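PDB 2RA8: WGR domain-containing protein from Bacteroides fragilis, which is of unknown function but carries an N-terminal WGR domain, a family thought to bind nucleic acids, and leucine-rich repeats, which often serve in protein binding. Local coordinates for residues A[260-263]-A[264-267]; A[324-327]-A[328-332]. All blocks are in the same frame, centred on the assembly; numbering follows the deposited sequence.

Contact 1. Residues A[260-263]-A[264-267]; sequences VDAE and EQNV
Q265 folds back over A262 where a strand of the leucine-rich-repeat domain turns into its helix. The segment leads from strand 256-260 into helix 265-274, and the chain bends through D261 to E264. The side chain of Q265 can be followed outward. Its CB sits 3.6 Å from O of A262. CG stands anti to the backbone N, chi1 -167°, and the chain then bends at chi2, 63°. This bend carries the amide back toward the strand instead of along the new helix. The amide end lies beside the backbone N of A262 and of D261 and close to the methyl group of A262. Q265 is buried here.

Between the two segments the one hydrogen bond is weak. N of Q265 gives it to O of E263, 3.3 Å long and bent to 139°. The backbone has firmer ties to neighbouring loops: D261 bonds with G229 and S287, and A262 with V290. E263 and E264 lie at the exposed corner, and their carboxylates do not touch: OE1 of E263 is 6.6 Å from OE2 of E264. D261 is buried, and its OD1 accepts a hydrogen bond from N of L355, which probably belongs to the C-terminal His tag. CB of A262 lies 4.1 Å from N of E264.

Contact 2. Residues A[324-327]-A[328-332]; sequences KKEL and QKSLP
Four successive i to i+4 backbone bonds, from N of Q328, K329, S330 and L331 to O of K324, K325, E326 and L327, carry helix 321-330 to its C-terminal end. This is the helix of a beta-alpha-beta unit between strands 311-313 and 334-336. The bond from N of S330 to O of E326 is 2.7 Å long. L331 is the first residue to leave helical geometry, yet its N still reaches O of L327 at 3.0 Å.

Two side chains add to this pattern. Q328 bends at chi2, 82°, and curls back along the helix. Its NE2 then meets O of K324 at 2.8 Å, a weak bond at a poor angle of 125°. OG of S330, set beside its own backbone N by chi1 -61°, gives a weak bond of 3.1 Å to O of E326, the carbonyl one turn earlier.

L327 and L331 are buried and run alongside each other with a shared direction. CD2 of L327 meets CD1 of L331 at 3.9 Å. E326 is extended, touches L300 and forms a salt bridge through OE2 with R297 of helix 293-300. K324 and Q328 pack on E342 of the second subunit, and K325 on its Y343.

Two carbonyls, O of K324 and O of E326, thus each take a second, weak donor besides the backbone N-H, while L327 packs against A296 and L300 of helix 293-300 and I335 of strand 334-336.

Contact 1 and contact 2 sit at different ends of their helices in the repeat domain. Residues 260-267 lead from a strand into helix 265-274, whereas residues 324-332 lead out of helix 321-330. Their centres are about 21 Å apart and their nearest atoms about 10 Å, so they do not touch. Contact 1 is mostly buried, and its buried part is polar, an amide against backbone, with the two glutamates outward. Contact 2 is only partly buried. Its buried part is the leucines, with lysines and Q328 toward the second subunit; contact 1 has no partner on another chain. Both belong to units of the same parallel sheet.

Contact 1. Residues A[260-263]-A[264-267]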
loop_
_atom_site.group_PDB
_atom_site.type_symbol
_atom_site.label_atom_id
_atom_site.label_comp_id
_atom_site.label_asym_id
_atom_site.label_seq_id
_atom_site.Cartn_x
_atom_site.Cartn_y
_atom_site.Cartn_z
ATOM N N VAL A 260 19.433 -3.942 -6.467
ATOM C CA VAL A 260 18.688 -2.867 -5.836
ATOM C C VAL A 260 18.676 -2.855 -4.348
ATOM O O VAL A 260 19.226 -3.734 -3.694
ATOM C CB VAL A 260 17.214 -2.943 -6.295
ATOM C CG1 VAL A 260 17.133 -2.915 -7.809
ATOM C CG2 VAL A 260 16.573 -4.233 -5.761
ATOM N N ASP A 261 18.032 -1.831 -3.800
ATOM C CA ASP A 261 17.881 -1.706 -2.359
ATOM C C ASP A 261 19.197 -1.779 -1.595
ATOM O O ASP A 261 19.287 -2.429 -0.551
ATOM C CB ASP A 261 16.915 -2.807 -1.896
ATOM C CG ASP A 261 16.487 -2.647 -0.454
ATOM O OD1 ASP A 261 16.001 -1.549 -0.091
ATOM O OD2 ASP A 261 16.633 -3.628 0.305
ATOM N N ALA A 262 20.223 -1.096 -2.105
ATOM C CA ALA A 262 21.543 -1.085 -1.469
ATOM C C ALA A 262 21.929 0.286 -0.957
ATOM O O ALA A 262 21.526 1.301 -1.527
ATOM C CB ALA A 262 22.605 -1.567 -2.465
ATOM N N GLU A 263 22.718 0.320 0.116
ATOM C CA GLU A 263 23.195 1.582 0.684
ATOM C C GLU A 263 24.184 2.191 -0.273
ATOM O O GLU A 263 24.239 3.404 -0.436
ATOM C CB GLU A 263 23.877 1.350 2.031
ATOM C CG GLU A 263 22.987 1.634 3.229
ATOM C CD GLU A 263 23.685 1.375 4.555
ATOM O OE1 GLU A 263 24.829 1.854 4.735
ATOM O OE2 GLU A 263 23.084 0.700 5.420
ATOM N N GLU A 264 24.972 1.341 -0.921
ATOM C CA GLU A 264 25.953 1.802 -1.897
ATOM C C GLU A 264 25.382 1.627 -3.281
ATOM O O GLU A 264 25.949 0.932 -4.127
ATOM C CB GLU A 264 27.253 1.006 -1.762
ATOM C CG GLU A 264 27.925 1.170 -0.403
ATOM C CD GLU A 264 29.238 0.410 -0.299
ATOM O OE1 GLU A 264 30.170 0.718 -1.072
ATOM O OE2 GLU A 264 29.338 -0.495 0.557
ATOM N N GLN A 265 24.249 2.274 -3.521
ATOM C CA GLN A 265 23.578 2.174 -4.812
ATOM C C GLN A 265 24.355 2.809 -5.948
ATOM O O GLN A 265 24.268 2.350 -7.095
ATOM C CB GLN A 265 22.177 2.806 -4.737
ATOM C CG GLN A 265 21.281 2.478 -5.934
ATOM C CD GLN A 265 20.983 0.985 -6.045
ATOM O OE1 GLN A 265 21.225 0.363 -7.084
ATOM N NE2 GLN A 265 20.456 0.406 -4.968
ATOM N N ASN A 266 25.130 3.852 -5.647
ATOM C CA ASN A 266 25.894 4.531 -6.688
ATOM C C ASN A 266 26.919 3.617 -7.303
ATOM O O ASN A 266 27.231 3.729 -8.491
ATOM C CB ASN A 266 26.618 5.777 -6.138
ATOM C CG ASN A 266 25.669 6.802 -5.527
ATOM O OD1 ASN A 266 24.525 6.977 -5.974
ATOM N ND2 ASN A 266 26.150 7.504 -4.509
ATOM N N VAL A 267 27.451 2.700 -6.497
ATOM C CA VAL A 267 28.466 1.772 -6.982
ATOM C C VAL A 267 27.897 0.896 -8.067
ATOM O O VAL A 267 28.587 0.567 -9.046
ATOM C CB VAL A 267 28.989 0.866 -5.850
ATOM C CG1 VAL A 267 30.257 0.162 -6.305
ATOM C CG2 VAL A 267 29.254 1.684 -4.596
#

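Contact 2. Residues A[324-327]-A[328-332]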
loop_
_atom_site.group_PDB
_atom_site.type_symbol
_atom_site.label_atom_id
_atom_site.label_comp_id
_atom_site.label_asym_id
_atom_site.label_seq_id
_atom_site.Cartn_x
_atom_site.Cartn_y
_atom_site.Cartn_z
ATOM N N LYS A 324 17.002 15.483 -11.216
ATOM C CA LYS A 324 15.899 14.788 -11.864
ATOM C C LYS A 324 15.476 15.525 -13.116
ATOM O O LYS A 324 15.127 14.899 -14.118
ATOM C CB LYS A 324 14.710 14.621 -10.896
ATOM C CG LYS A 324 14.931 13.535 -9.834
ATOM C CD LYS A 324 13.717 13.352 -8.919
ATOM C CE LYS A 324 13.587 14.512 -7.940
ATOM N NZ LYS A 324 12.376 14.396 -7.076
ATOM N N LYS A 325 15.523 16.857 -13.088
ATOM C CA LYS A 325 15.164 17.643 -14.270
ATOM C C LYS A 325 16.170 17.354 -15.361
ATOM O O LYS A 325 15.804 17.121 -16.512
ATOM C CB LYS A 325 15.209 19.146 -13.976
ATOM C CG LYS A 325 14.287 19.632 -12.872
ATOM C CD LYS A 325 12.823 19.628 -13.281
ATOM C CE LYS A 325 11.958 20.200 -12.159
ATOM N NZ LYS A 325 10.525 20.328 -12.534
ATOM N N GLU A 326 17.449 17.370 -14.992
ATOM C CA GLU A 326 18.537 17.121 -15.937
ATOM C C GLU A 326 18.412 15.756 -16.542
ATOM O O GLU A 326 18.521 15.591 -17.757
ATOM C CB GLU A 326 19.892 17.227 -15.241
ATOM C CG GLU A 326 21.027 17.616 -16.182
ATOM C CD GLU A 326 22.375 17.688 -15.486
ATOM O OE1 GLU A 326 22.417 18.124 -14.317
ATOM O OE2 GLU A 326 23.393 17.323 -16.111
ATOM N N LEU A 327 18.185 14.763 -15.691
ATOM C CA LEU A 327 18.030 13.387 -16.149
ATOM C C LEU A 327 16.867 13.282 -17.092
ATOM O O LEU A 327 16.948 12.620 -18.127
ATOM C CB LEU A 327 17.792 12.455 -14.959
ATOM C CG LEU A 327 18.993 12.229 -14.047
ATOM C CD1 LEU A 327 18.533 11.601 -12.750
ATOM C CD2 LEU A 327 20.015 11.350 -14.759
ATOM N N GLN A 328 15.773 13.946 -16.736
ATOM C CA GLN A 328 14.561 13.935 -17.546
ATOM C C GLN A 328 14.830 14.449 -18.947
ATOM O O GLN A 328 14.458 13.815 -19.938
ATOM C CB GLN A 328 13.493 14.819 -16.892
ATOM C CG GLN A 328 12.115 14.182 -16.717
ATOM C CD GLN A 328 12.025 13.298 -15.488
ATOM O OE1 GLN A 328 10.949 12.816 -15.133
ATOM N NE2 GLN A 328 13.156 13.079 -14.830
ATOM N N LYS A 329 15.494 15.599 -19.031
ATOM C CA LYS A 329 15.788 16.233 -20.312
ATOM C C LYS A 329 16.961 15.667 -21.079
ATOM O O LYS A 329 16.955 15.681 -22.311
ATOM C CB LYS A 329 16.018 17.734 -20.111
ATOM C CG LYS A 329 15.954 18.548 -21.393
ATOM C CD LYS A 329 16.301 20.009 -21.145
ATOM C CE LYS A 329 15.947 20.873 -22.350
ATOM N NZ LYS A 329 16.587 20.386 -23.604
ATOM N N SER A 330 17.971 15.171 -20.369
ATOM C CA SER A 330 19.159 14.624 -21.019
ATOM C C SER A 330 19.083 13.157 -21.410
ATOM O O SER A 330 19.846 12.709 -22.264
ATOM C CB SER A 330 20.388 14.845 -20.132
ATOM O OG SER A 330 20.621 16.229 -19.921
ATOM N N LEU A 331 18.182 12.395 -20.799
ATOM C CA LEU A 331 18.058 10.978 -21.148
ATOM C C LEU A 331 16.906 10.766 -22.103
ATOM O O LEU A 331 15.785 11.192 -21.842
ATOM C CB LEU A 331 17.884 10.122 -19.883
ATOM C CG LEU A 331 19.108 10.116 -18.948
ATOM C CD1 LEU A 331 18.883 9.159 -17.792
ATOM C CD2 LEU A 331 20.348 9.699 -19.731
ATOM N N PRO A 332 17.167 10.101 -23.242
ATOM C CA PRO A 332 16.140 9.839 -24.255
ATOM C C PRO A 332 15.123 8.758 -23.992
ATOM O O PRO A 332 14.061 8.755 -24.611
ATOM C CB PRO A 332 16.965 9.540 -25.505
ATOM C CG PRO A 332 18.147 8.816 -24.935
ATOM C CD PRO A 332 18.495 9.664 -23.721
#